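PDB 3O6N: APL1 from Anopheles gambiae, which probably acts as a leucine-rich repeat partner of LRIM1 in a heterodimeric complex that regulates complement-like immunity in the mosquito. Local coordinates for residues Q7-I13 / Q33-D41; D20-M30 / Q47-R58. All blocks are in the same frame, centred on the assembly; numbering follows the deposited sequence.

Contact 1: Q7-I13 / Q33-D41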
loop_
_atom_site.group_PDB
_atom_site.type_symbol
_atom_site.label_atom_id
_atom_site.label_comp_id
_atom_site.label_asym_id
_atom_site.label_seq_id
_atom_site.Cartn_x
_atom_site.Cartn_y
_atom_site.Cartn_z
ATOM N N GLN A 7 -32.502 -11.620 -31.137
ATOM C CA GLN A 7 -32.885 -10.639 -30.125
ATOM C C GLN A 7 -33.148 -11.294 -28.776
ATOM O O GLN A 7 -34.296 -11.369 -28.332
ATOM C CB GLN A 7 -34.120 -9.850 -30.568
ATOM C CG GLN A 7 -33.832 -8.778 -31.601
ATOM C CD GLN A 7 -34.949 -7.762 -31.717
ATOM O OE1 GLN A 7 -36.039 -7.957 -31.183
ATOM N NE2 GLN A 7 -34.677 -6.662 -32.408
ATOM N N PRO A 8 -32.080 -11.770 -28.120
ATOM C CA PRO A 8 -32.160 -12.423 -26.811
ATOM C C PRO A 8 -32.749 -11.509 -25.747
ATOM O O PRO A 8 -32.584 -10.291 -25.801
ATOM C CB PRO A 8 -30.691 -12.708 -26.469
ATOM C CG PRO A 8 -29.982 -12.701 -27.773
ATOM C CD PRO A 8 -30.694 -11.689 -28.611
ATOM N N GLU A 9 -33.419 -12.113 -24.777
ATOM C CA GLU A 9 -34.008 -11.380 -23.669
ATOM C C GLU A 9 -33.519 -11.990 -22.361
ATOM O O GLU A 9 -33.883 -13.111 -22.015
ATOM C CB GLU A 9 -35.534 -11.440 -23.760
ATOM C CG GLU A 9 -36.271 -10.848 -22.576
ATOM C CD GLU A 9 -37.774 -10.838 -22.784
ATOM O OE1 GLU A 9 -38.448 -11.796 -22.351
ATOM O OE2 GLU A 9 -38.284 -9.872 -23.384
ATOM N N TYR A 10 -32.684 -11.250 -21.643
ATOM C CA TYR A 10 -32.110 -11.748 -20.399
ATOM C C TYR A 10 -32.897 -11.252 -19.187
ATOM O O TYR A 10 -33.076 -10.050 -19.000
ATOM C CB TYR A 10 -30.641 -11.343 -20.293
ATOM C CG TYR A 10 -29.803 -11.780 -21.476
ATOM C CD1 TYR A 10 -29.515 -13.120 -21.693
ATOM C CD2 TYR A 10 -29.288 -10.848 -22.368
ATOM C CE1 TYR A 10 -28.748 -13.523 -22.772
ATOM C CE2 TYR A 10 -28.523 -11.239 -23.450
ATOM C CZ TYR A 10 -28.255 -12.576 -23.648
ATOM O OH TYR A 10 -27.489 -12.964 -24.726
ATOM N N LYS A 11 -33.365 -12.191 -18.371
ATOM C CA LYS A 11 -34.179 -11.876 -17.204
ATOM C C LYS A 11 -33.423 -12.204 -15.924
ATOM O O LYS A 11 -32.506 -13.023 -15.932
ATOM C CB LYS A 11 -35.477 -12.687 -17.230
ATOM C CG LYS A 11 -36.386 -12.417 -18.418
ATOM C CD LYS A 11 -37.182 -11.139 -18.230
ATOM C CE LYS A 11 -38.322 -11.049 -19.229
ATOM N NZ LYS A 11 -39.347 -12.114 -19.019
ATOM N N CYS A 12 -33.817 -11.573 -14.822
ATOM C CA CYS A 12 -33.226 -11.880 -13.524
ATOM C C CYS A 12 -33.545 -13.323 -13.138
ATOM O O CYS A 12 -34.486 -13.919 -13.663
ATOM C CB CYS A 12 -33.743 -10.923 -12.448
ATOM S SG CYS A 12 -33.435 -9.171 -12.780
ATOM N N ILE A 13 -32.761 -13.870 -12.215
ATOM C CA ILE A 13 -32.886 -15.269 -11.808
ATOM C C ILE A 13 -32.554 -16.218 -12.954
ATOM O O ILE A 13 -31.426 -16.701 -13.061
ATOM C CB ILE A 13 -34.287 -15.598 -11.254
ATOM C CG1 ILE A 13 -34.344 -15.315 -9.752
ATOM C CG2 ILE A 13 -34.632 -17.056 -11.515
ATOM C CD1 ILE A 13 -35.554 -15.914 -9.060
ATOM N N GLN A 33 -25.800 -6.891 -31.991
ATOM C CA GLN A 33 -26.698 -5.746 -32.074
ATOM C C GLN A 33 -27.408 -5.549 -30.741
ATOM O O GLN A 33 -27.057 -6.180 -29.745
ATOM C CB GLN A 33 -27.723 -5.933 -33.195
ATOM C CG GLN A 33 -27.150 -5.792 -34.597
ATOM C CD GLN A 33 -28.227 -5.770 -35.667
ATOM O OE1 GLN A 33 -29.255 -6.435 -35.543
ATOM N NE2 GLN A 33 -27.997 -4.996 -36.721
ATOM N N ASP A 34 -28.408 -4.674 -30.726
ATOM C CA ASP A 34 -29.150 -4.382 -29.505
ATOM C C ASP A 34 -29.760 -5.642 -28.895
ATOM O O ASP A 34 -30.268 -6.507 -29.607
ATOM C CB ASP A 34 -30.236 -3.337 -29.771
ATOM C CG ASP A 34 -29.661 -1.979 -30.129
ATOM O OD1 ASP A 34 -28.539 -1.669 -29.673
ATOM O OD2 ASP A 34 -30.330 -1.221 -30.863
ATOM N N VAL A 35 -29.699 -5.734 -27.569
ATOM C CA VAL A 35 -30.221 -6.882 -26.834
ATOM C C VAL A 35 -31.220 -6.392 -25.786
ATOM O O VAL A 35 -31.317 -5.192 -25.542
ATOM C CB VAL A 35 -29.082 -7.672 -26.158
ATOM C CG1 VAL A 35 -29.627 -8.860 -25.392
ATOM C CG2 VAL A 35 -28.074 -8.134 -27.197
ATOM N N TYR A 36 -31.965 -7.310 -25.174
ATOM C CA TYR A 36 -32.987 -6.935 -24.198
ATOM C C TYR A 36 -32.684 -7.431 -22.790
ATOM O O TYR A 36 -32.259 -8.571 -22.601
ATOM C CB TYR A 36 -34.356 -7.457 -24.637
ATOM C CG TYR A 36 -34.895 -6.785 -25.873
ATOM C CD1 TYR A 36 -34.795 -5.410 -26.039
ATOM C CD2 TYR A 36 -35.488 -7.525 -26.884
ATOM C CE1 TYR A 36 -35.287 -4.791 -27.172
ATOM C CE2 TYR A 36 -35.983 -6.915 -28.021
ATOM C CZ TYR A 36 -35.877 -5.548 -28.159
ATOM O OH TYR A 36 -36.367 -4.936 -29.288
ATOM N N PHE A 37 -32.916 -6.560 -21.810
ATOM C CA PHE A 37 -32.757 -6.893 -20.399
ATOM C C PHE A 37 -34.081 -6.717 -19.669
ATOM O O PHE A 37 -34.800 -5.750 -19.911
ATOM C CB PHE A 37 -31.693 -5.996 -19.745
ATOM C CG PHE A 37 -30.287 -6.320 -20.157
ATOM C CD1 PHE A 37 -29.591 -7.340 -19.535
ATOM C CD2 PHE A 37 -29.665 -5.613 -21.172
ATOM C CE1 PHE A 37 -28.297 -7.648 -19.913
ATOM C CE2 PHE A 37 -28.369 -5.912 -21.552
ATOM C CZ PHE A 37 -27.685 -6.933 -20.923
ATOM N N GLY A 38 -34.395 -7.653 -18.777
ATOM C CA GLY A 38 -35.591 -7.567 -17.959
ATOM C C GLY A 38 -36.884 -7.554 -18.757
ATOM O O GLY A 38 -36.945 -8.065 -19.876
ATOM N N PHE A 39 -37.923 -6.968 -18.170
ATOM C CA PHE A 39 -39.219 -6.834 -18.828
ATOM C C PHE A 39 -39.299 -5.553 -19.647
ATOM O O PHE A 39 -38.670 -4.550 -19.312
ATOM C CB PHE A 39 -40.345 -6.849 -17.795
ATOM C CG PHE A 39 -40.515 -8.171 -17.105
ATOM C CD1 PHE A 39 -41.302 -9.165 -17.667
ATOM C CD2 PHE A 39 -39.892 -8.420 -15.893
ATOM C CE1 PHE A 39 -41.460 -10.383 -17.032
ATOM C CE2 PHE A 39 -40.047 -9.635 -15.254
ATOM C CZ PHE A 39 -40.832 -10.618 -15.823
ATOM N N GLU A 40 -40.083 -5.588 -20.717
ATOM C CA GLU A 40 -40.291 -4.406 -21.542
ATOM C C GLU A 40 -40.844 -3.262 -20.699
ATOM O O GLU A 40 -40.455 -2.109 -20.873
ATOM C CB GLU A 40 -41.235 -4.714 -22.701
ATOM C CG GLU A 40 -41.538 -3.509 -23.573
ATOM C CD GLU A 40 -42.361 -3.873 -24.788
ATOM O OE1 GLU A 40 -42.083 -4.927 -25.395
ATOM O OE2 GLU A 40 -43.288 -3.110 -25.130
ATOM N N ASP A 41 -41.746 -3.592 -19.782
ATOM C CA ASP A 41 -42.274 -2.610 -18.842
ATOM C C ASP A 41 -41.213 -2.266 -17.798
ATOM O O ASP A 41 -40.948 -3.053 -16.894
ATOM C CB ASP A 41 -43.542 -3.139 -18.169
ATOM C CG ASP A 41 -44.060 -2.215 -17.080
ATOM O OD1 ASP A 41 -43.552 -1.080 -16.956
ATOM O OD2 ASP A 41 -44.985 -2.624 -16.348
#
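K11 meets F39 through a chain turned twice: CG stands opposite the carbonyl carbon (chi1 -62°), and further bends at chi2 and chi4 fold the ammonium back across the 33-41 segment. CE then rests over one face of the F39 ring, while K11 NZ lies 4.0 Å from the centroid of the F39 ring but well off its normal, an off-centre cation-pi contact. The two side chains cross at about a right angle. K11 NZ is also 3.5 Å from E9 OE1, a long salt bridge to which the bent K11 chain and the extended E9 chain, its CG trans to the backbone N (chi1 173°), both contribute.

Between the backbones the register is parallel, E9 with Y36 and Y10 with F37, and three hydrogen bonds hold it. Y36 N gives to P8 O, and Y10 N to Y36 O in an almost straight bond. G38 N gives Y10 O the shortest of the three, 2.7 Å. G38 has positive phi, and the chain turns there out of the strand.

Side chains alternate about this pair. On the face of Y10 and F37, Y10 CE2 presses on V35 CG1 at 3.3 Å. Y10 CD2 lies 4.2 Å from F37 CE1, the rings inclined at 44° and neither stacked nor edge-to-face. F37 continues to F23, A63 and L64, and Y10 touches V26. On the other face, Q7 OE1 approaches Y36 CE2 at 3.3 Å, its amide nearly perpendicular to the ring.

The chemistry thus divides by face: apolar contacts from Y10, V35 and F37 join this short parallel pair to the N-terminal end of the solenoid interior, whereas the E9-K11-F39 chain of charge and ring operates on the outer side, where water probably weakens its electrostatic part.

Contact 2: D20-M30 / Q47-R58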
loop_
_atom_site.group_PDB
_atom_site.type_symbol
_atom_site.label_atom_id
_atom_site.label_comp_id
_atom_site.label_asym_id
_atom_site.label_seq_id
_atom_site.Cartn_x
_atom_site.Cartn_y
_atom_site.Cartn_z
ATOM N N ASP A 20 -30.788 -8.548 -5.583
ATOM C CA ASP A 20 -32.099 -9.074 -5.953
ATOM C C ASP A 20 -32.268 -9.337 -7.454
ATOM O O ASP A 20 -33.366 -9.653 -7.907
ATOM C CB ASP A 20 -33.230 -8.177 -5.430
ATOM C CG ASP A 20 -32.951 -6.700 -5.622
ATOM O OD1 ASP A 20 -32.073 -6.347 -6.440
ATOM O OD2 ASP A 20 -33.625 -5.887 -4.953
ATOM N N CYS A 21 -31.188 -9.208 -8.220
ATOM C CA CYS A 21 -31.221 -9.553 -9.641
ATOM C C CYS A 21 -29.911 -10.149 -10.127
ATOM O O CYS A 21 -28.907 -9.449 -10.252
ATOM C CB CYS A 21 -31.582 -8.351 -10.521
ATOM S SG CYS A 21 -31.509 -8.726 -12.314
ATOM N N VAL A 22 -29.933 -11.444 -10.421
ATOM C CA VAL A 22 -28.779 -12.109 -11.001
ATOM C C VAL A 22 -29.074 -12.570 -12.427
ATOM O O VAL A 22 -29.951 -13.407 -12.653
ATOM C CB VAL A 22 -28.347 -13.323 -10.152
ATOM C CG1 VAL A 22 -27.112 -13.979 -10.755
ATOM C CG2 VAL A 22 -28.090 -12.898 -8.715
ATOM N N PHE A 23 -28.350 -12.001 -13.387
ATOM C CA PHE A 23 -28.451 -12.423 -14.779
ATOM C C PHE A 23 -27.546 -13.624 -14.998
ATOM O O PHE A 23 -26.447 -13.691 -14.444
ATOM C CB PHE A 23 -28.033 -11.297 -15.729
ATOM C CG PHE A 23 -28.965 -10.117 -15.733
ATOM C CD1 PHE A 23 -30.191 -10.188 -16.372
ATOM C CD2 PHE A 23 -28.599 -8.927 -15.122
ATOM C CE1 PHE A 23 -31.045 -9.104 -16.383
ATOM C CE2 PHE A 23 -29.449 -7.837 -15.132
ATOM C CZ PHE A 23 -30.674 -7.924 -15.766
ATOM N N TYR A 24 -28.011 -14.569 -15.807
ATOM C CA TYR A 24 -27.233 -15.759 -16.127
ATOM C C TYR A 24 -27.015 -15.899 -17.630
ATOM O O TYR A 24 -27.928 -15.669 -18.425
ATOM C CB TYR A 24 -27.931 -17.017 -15.599
ATOM C CG TYR A 24 -27.503 -17.429 -14.209
ATOM C CD1 TYR A 24 -26.392 -18.238 -14.016
ATOM C CD2 TYR A 24 -28.217 -17.017 -13.090
ATOM C CE1 TYR A 24 -25.997 -18.623 -12.748
ATOM C CE2 TYR A 24 -27.830 -17.398 -11.816
ATOM C CZ TYR A 24 -26.719 -18.200 -11.652
ATOM O OH TYR A 24 -26.327 -18.581 -10.389
ATOM N N ASP A 25 -25.795 -16.267 -18.007
ATOM C CA ASP A 25 -25.485 -16.637 -19.383
ATOM C C ASP A 25 -25.733 -15.522 -20.394
ATOM O O ASP A 25 -26.217 -15.773 -21.498
ATOM C CB ASP A 25 -26.271 -17.888 -19.777
ATOM C CG ASP A 25 -26.007 -19.051 -18.845
ATOM O OD1 ASP A 25 -24.825 -19.401 -18.656
ATOM O OD2 ASP A 25 -26.979 -19.602 -18.286
ATOM N N VAL A 26 -25.403 -14.292 -20.014
ATOM C CA VAL A 26 -25.467 -13.176 -20.944
ATOM C C VAL A 26 -24.202 -13.190 -21.783
ATOM O O VAL A 26 -23.096 -13.223 -21.244
ATOM C CB VAL A 26 -25.551 -11.832 -20.213
ATOM C CG1 VAL A 26 -25.529 -10.688 -21.214
ATOM C CG2 VAL A 26 -26.792 -11.773 -19.342
ATOM N N HIS A 27 -24.358 -13.178 -23.101
ATOM C CA HIS A 27 -23.196 -13.182 -23.982
ATOM C C HIS A 27 -23.321 -12.158 -25.097
ATOM O O HIS A 27 -24.025 -12.368 -26.086
ATOM C CB HIS A 27 -22.935 -14.587 -24.526
ATOM C CG HIS A 27 -22.575 -15.574 -23.460
ATOM N ND1 HIS A 27 -21.384 -15.519 -22.769
ATOM C CD2 HIS A 27 -23.261 -16.621 -22.945
ATOM C CE1 HIS A 27 -21.345 -16.500 -21.885
ATOM N NE2 HIS A 27 -22.473 -17.183 -21.971
ATOM N N ILE A 28 -22.639 -11.033 -24.905
ATOM C CA ILE A 28 -22.634 -9.946 -25.869
ATOM C C ILE A 28 -21.202 -9.716 -26.305
ATOM O O ILE A 28 -20.321 -9.524 -25.466
ATOM C CB ILE A 28 -23.150 -8.640 -25.231
ATOM C CG1 ILE A 28 -24.569 -8.825 -24.691
ATOM C CG2 ILE A 28 -23.088 -7.488 -26.229
ATOM C CD1 ILE A 28 -25.081 -7.627 -23.922
ATOM N N ASP A 29 -20.953 -9.754 -27.607
ATOM C CA ASP A 29 -19.641 -9.371 -28.109
ATOM C C ASP A 29 -19.726 -8.009 -28.788
ATOM O O ASP A 29 -20.769 -7.355 -28.752
ATOM C CB ASP A 29 -19.057 -10.434 -29.047
ATOM C CG ASP A 29 -20.008 -10.822 -30.157
ATOM O OD1 ASP A 29 -20.123 -10.055 -31.134
ATOM O OD2 ASP A 29 -20.629 -11.901 -30.056
ATOM N N MET A 30 -18.623 -7.576 -29.389
ATOM C CA MET A 30 -18.577 -6.273 -30.038
ATOM C C MET A 30 -19.590 -6.201 -31.180
ATOM O O MET A 30 -20.236 -5.173 -31.386
ATOM C CB MET A 30 -17.167 -5.997 -30.561
ATOM C CG MET A 30 -16.064 -6.343 -29.568
ATOM S SD MET A 30 -15.960 -5.198 -28.178
ATOM C CE MET A 30 -14.694 -4.072 -28.763
ATOM N N GLN A 47 -35.363 -3.940 -9.393
ATOM C CA GLN A 47 -34.273 -4.516 -8.612
ATOM C C GLN A 47 -33.178 -3.486 -8.328
ATOM O O GLN A 47 -32.852 -2.653 -9.176
ATOM C CB GLN A 47 -33.696 -5.753 -9.309
ATOM C CG GLN A 47 -34.618 -6.972 -9.293
ATOM C CD GLN A 47 -35.677 -6.941 -10.385
ATOM O OE1 GLN A 47 -35.554 -6.214 -11.371
ATOM N NE2 GLN A 47 -36.725 -7.737 -10.211
ATOM N N LYS A 48 -32.614 -3.553 -7.127
ATOM C CA LYS A 48 -31.630 -2.573 -6.681
ATOM C C LYS A 48 -30.206 -3.124 -6.694
ATOM O O LYS A 48 -29.242 -2.362 -6.740
ATOM C CB LYS A 48 -31.980 -2.077 -5.276
ATOM C CG LYS A 48 -33.325 -1.375 -5.179
ATOM C CD LYS A 48 -33.581 -0.888 -3.763
ATOM C CE LYS A 48 -34.822 -0.016 -3.690
ATOM N NZ LYS A 48 -35.003 0.568 -2.332
ATOM N N ILE A 49 -30.081 -4.445 -6.644
ATOM C CA ILE A 49 -28.770 -5.088 -6.620
ATOM C C ILE A 49 -28.614 -5.973 -7.848
ATOM O O ILE A 49 -29.359 -6.934 -8.031
ATOM C CB ILE A 49 -28.576 -5.941 -5.350
ATOM C CG1 ILE A 49 -29.277 -5.298 -4.148
ATOM C CG2 ILE A 49 -27.097 -6.153 -5.071
ATOM C CD1 ILE A 49 -28.753 -3.934 -3.780
ATOM N N VAL A 50 -27.647 -5.644 -8.695
ATOM C CA VAL A 50 -27.508 -6.336 -9.968
ATOM C C VAL A 50 -26.135 -6.964 -10.137
ATOM O O VAL A 50 -25.114 -6.288 -10.020
ATOM C CB VAL A 50 -27.763 -5.386 -11.155
ATOM C CG1 VAL A 50 -27.416 -6.074 -12.468
ATOM C CG2 VAL A 50 -29.205 -4.915 -11.148
ATOM N N THR A 51 -26.119 -8.261 -10.412
ATOM C CA THR A 51 -24.874 -8.948 -10.715
ATOM C C THR A 51 -25.069 -9.948 -11.847
ATOM O O THR A 51 -26.196 -10.266 -12.222
ATOM C CB THR A 51 -24.301 -9.673 -9.479
ATOM O OG1 THR A 51 -22.926 -9.987 -9.717
ATOM C CG2 THR A 51 -25.068 -10.950 -9.211
ATOM N N PHE A 52 -23.958 -10.431 -12.391
ATOM C CA PHE A 52 -23.984 -11.363 -13.507
ATOM C C PHE A 52 -23.246 -12.643 -13.147
ATOM O O PHE A 52 -22.270 -12.616 -12.397
ATOM C CB PHE A 52 -23.331 -10.731 -14.734
ATOM C CG PHE A 52 -24.115 -9.592 -15.315
ATOM C CD1 PHE A 52 -24.807 -9.748 -16.504
ATOM C CD2 PHE A 52 -24.174 -8.370 -14.665
ATOM C CE1 PHE A 52 -25.535 -8.702 -17.041
ATOM C CE2 PHE A 52 -24.903 -7.323 -15.197
ATOM C CZ PHE A 52 -25.584 -7.490 -16.385
ATOM N N LYS A 53 -23.718 -13.763 -13.683
ATOM C CA LYS A 53 -23.035 -15.040 -13.503
ATOM C C LYS A 53 -22.849 -15.730 -14.848
ATOM O O LYS A 53 -23.752 -15.735 -15.682
ATOM C CB LYS A 53 -23.812 -15.940 -12.539
ATOM C CG LYS A 53 -23.785 -15.464 -11.096
ATOM C CD LYS A 53 -22.357 -15.350 -10.589
ATOM C CE LYS A 53 -22.312 -14.838 -9.159
ATOM N NZ LYS A 53 -20.912 -14.658 -8.679
ATOM N N ASN A 54 -21.666 -16.298 -15.058
ATOM C CA ASN A 54 -21.363 -16.995 -16.299
ATOM C C ASN A 54 -21.711 -16.132 -17.510
ATOM O O ASN A 54 -22.319 -16.605 -18.472
ATOM C CB ASN A 54 -22.119 -18.324 -16.354
ATOM C CG ASN A 54 -21.271 -19.456 -16.894
ATOM O OD1 ASN A 54 -20.516 -19.281 -17.850
ATOM N ND2 ASN A 54 -21.384 -20.626 -16.276
ATOM N N SER A 55 -21.323 -14.861 -17.455
ATOM C CA SER A 55 -21.680 -13.908 -18.502
ATOM C C SER A 55 -20.470 -13.184 -19.082
ATOM O O SER A 55 -19.429 -13.060 -18.431
ATOM C CB SER A 55 -22.679 -12.880 -17.967
ATOM O OG SER A 55 -23.868 -13.503 -17.515
ATOM N N THR A 56 -20.624 -12.710 -20.315
ATOM C CA THR A 56 -19.635 -11.859 -20.962
ATOM C C THR A 56 -20.331 -10.721 -21.708
ATOM O O THR A 56 -21.308 -10.939 -22.428
ATOM C CB THR A 56 -18.760 -12.647 -21.956
ATOM O OG1 THR A 56 -19.562 -13.101 -23.052
ATOM C CG2 THR A 56 -18.117 -13.846 -21.276
ATOM N N MET A 57 -19.833 -9.506 -21.519
ATOM C CA MET A 57 -20.327 -8.350 -22.253
ATOM C C MET A 57 -19.141 -7.531 -22.732
ATOM O O MET A 57 -18.683 -6.625 -22.035
ATOM C CB MET A 57 -21.237 -7.489 -21.373
ATOM C CG MET A 57 -22.549 -8.154 -20.980
ATOM S SD MET A 57 -23.728 -6.974 -20.294
ATOM C CE MET A 57 -22.953 -6.559 -18.736
ATOM N N ARG A 58 -18.642 -7.854 -23.919
ATOM C CA ARG A 58 -17.426 -7.218 -24.419
ATOM C C ARG A 58 -17.628 -5.717 -24.639
ATOM O O ARG A 58 -16.684 -4.931 -24.550
ATOM C CB ARG A 58 -16.919 -7.939 -25.670
ATOM C CG ARG A 58 -16.836 -9.450 -25.460
ATOM C CD ARG A 58 -15.822 -10.139 -26.360
ATOM N NE ARG A 58 -15.905 -11.595 -26.240
ATOM C CZ ARG A 58 -15.241 -12.322 -25.342
ATOM N NH1 ARG A 58 -14.429 -11.739 -24.470
ATOM N NH2 ARG A 58 -15.390 -13.640 -25.315
HETATM O O HOH W 1 -36.202 -9.622 -7.928
#
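Backbone hydrogen bonds between D20-M30 and Q47-R58 define two parallel strand pairs, 21-24 with 49-53 and 27-28 with 56-57. In the first, the axes of the short segments approach to 4.6 Å, with N-to-C directions 24° apart. T51 N to C21 O, F23 N to T51 O, K53 N to F23 O and D25 N to K53 O are successive rungs. D25 and N54, both with positive phi, mark the turn; the S55 hydroxyl takes over at V26 N, before T56 N to V26 O resumes a ladder running through I28 to R58 N.

Polar side chains act at the D20 end, at the turn and within the second strand pair. D20 OD1 accepts from I49 N at 2.8 Å on its syn side, and a water joins D20 O to Q47 NE2. S55 OG takes V26 N at 3.0 Å and donates to K53 O from above that carbonyl's plane. T56 OG1, set between its backbone N and carbonyl carbon (chi1 66°), shares a hydrogen bond of 3.0 Å with H27 ND1 in the imidazole plane.

Apolar contacts dominate the face of C21, F23, I28, V50, F52 and M57. F23 and F52 form an offset stack, centroids 5.0 Å apart, with F23 CD2 over one face of F52 and M57 CE over the opposite face. On the face of V22, Y24, T51 and K53, K53 CB sits over the Y24 ring.

Such parallel rungs are those of a leucine-rich repeat solenoid: apolar side chains fill its interior, while S55 OG satisfies backbone groups where the ladder turns.

Both contacts use parallel strands at the N-terminal end of the solenoid, and both are partly buried. Contact 1, with 3 of 10 touching residues buried, lies about 41 Å from the chain centre, measured between centres; contact 2, with 8 of 23, lies about 32 Å away, and its strand 21-24 forms one end of the long ladder. Their segments alternate along the chain, tied by the C12-C21 disulfide. In the shared apolar interior F37 meets F23 edge-to-face and touches I28, F52 and M57. On the exposed side contact 1 has a salt bridge and cation-pi contact, contact 2 a CH-pi contact and the H27-T56 and D20 hydrogen bonds; S55 works in the interior.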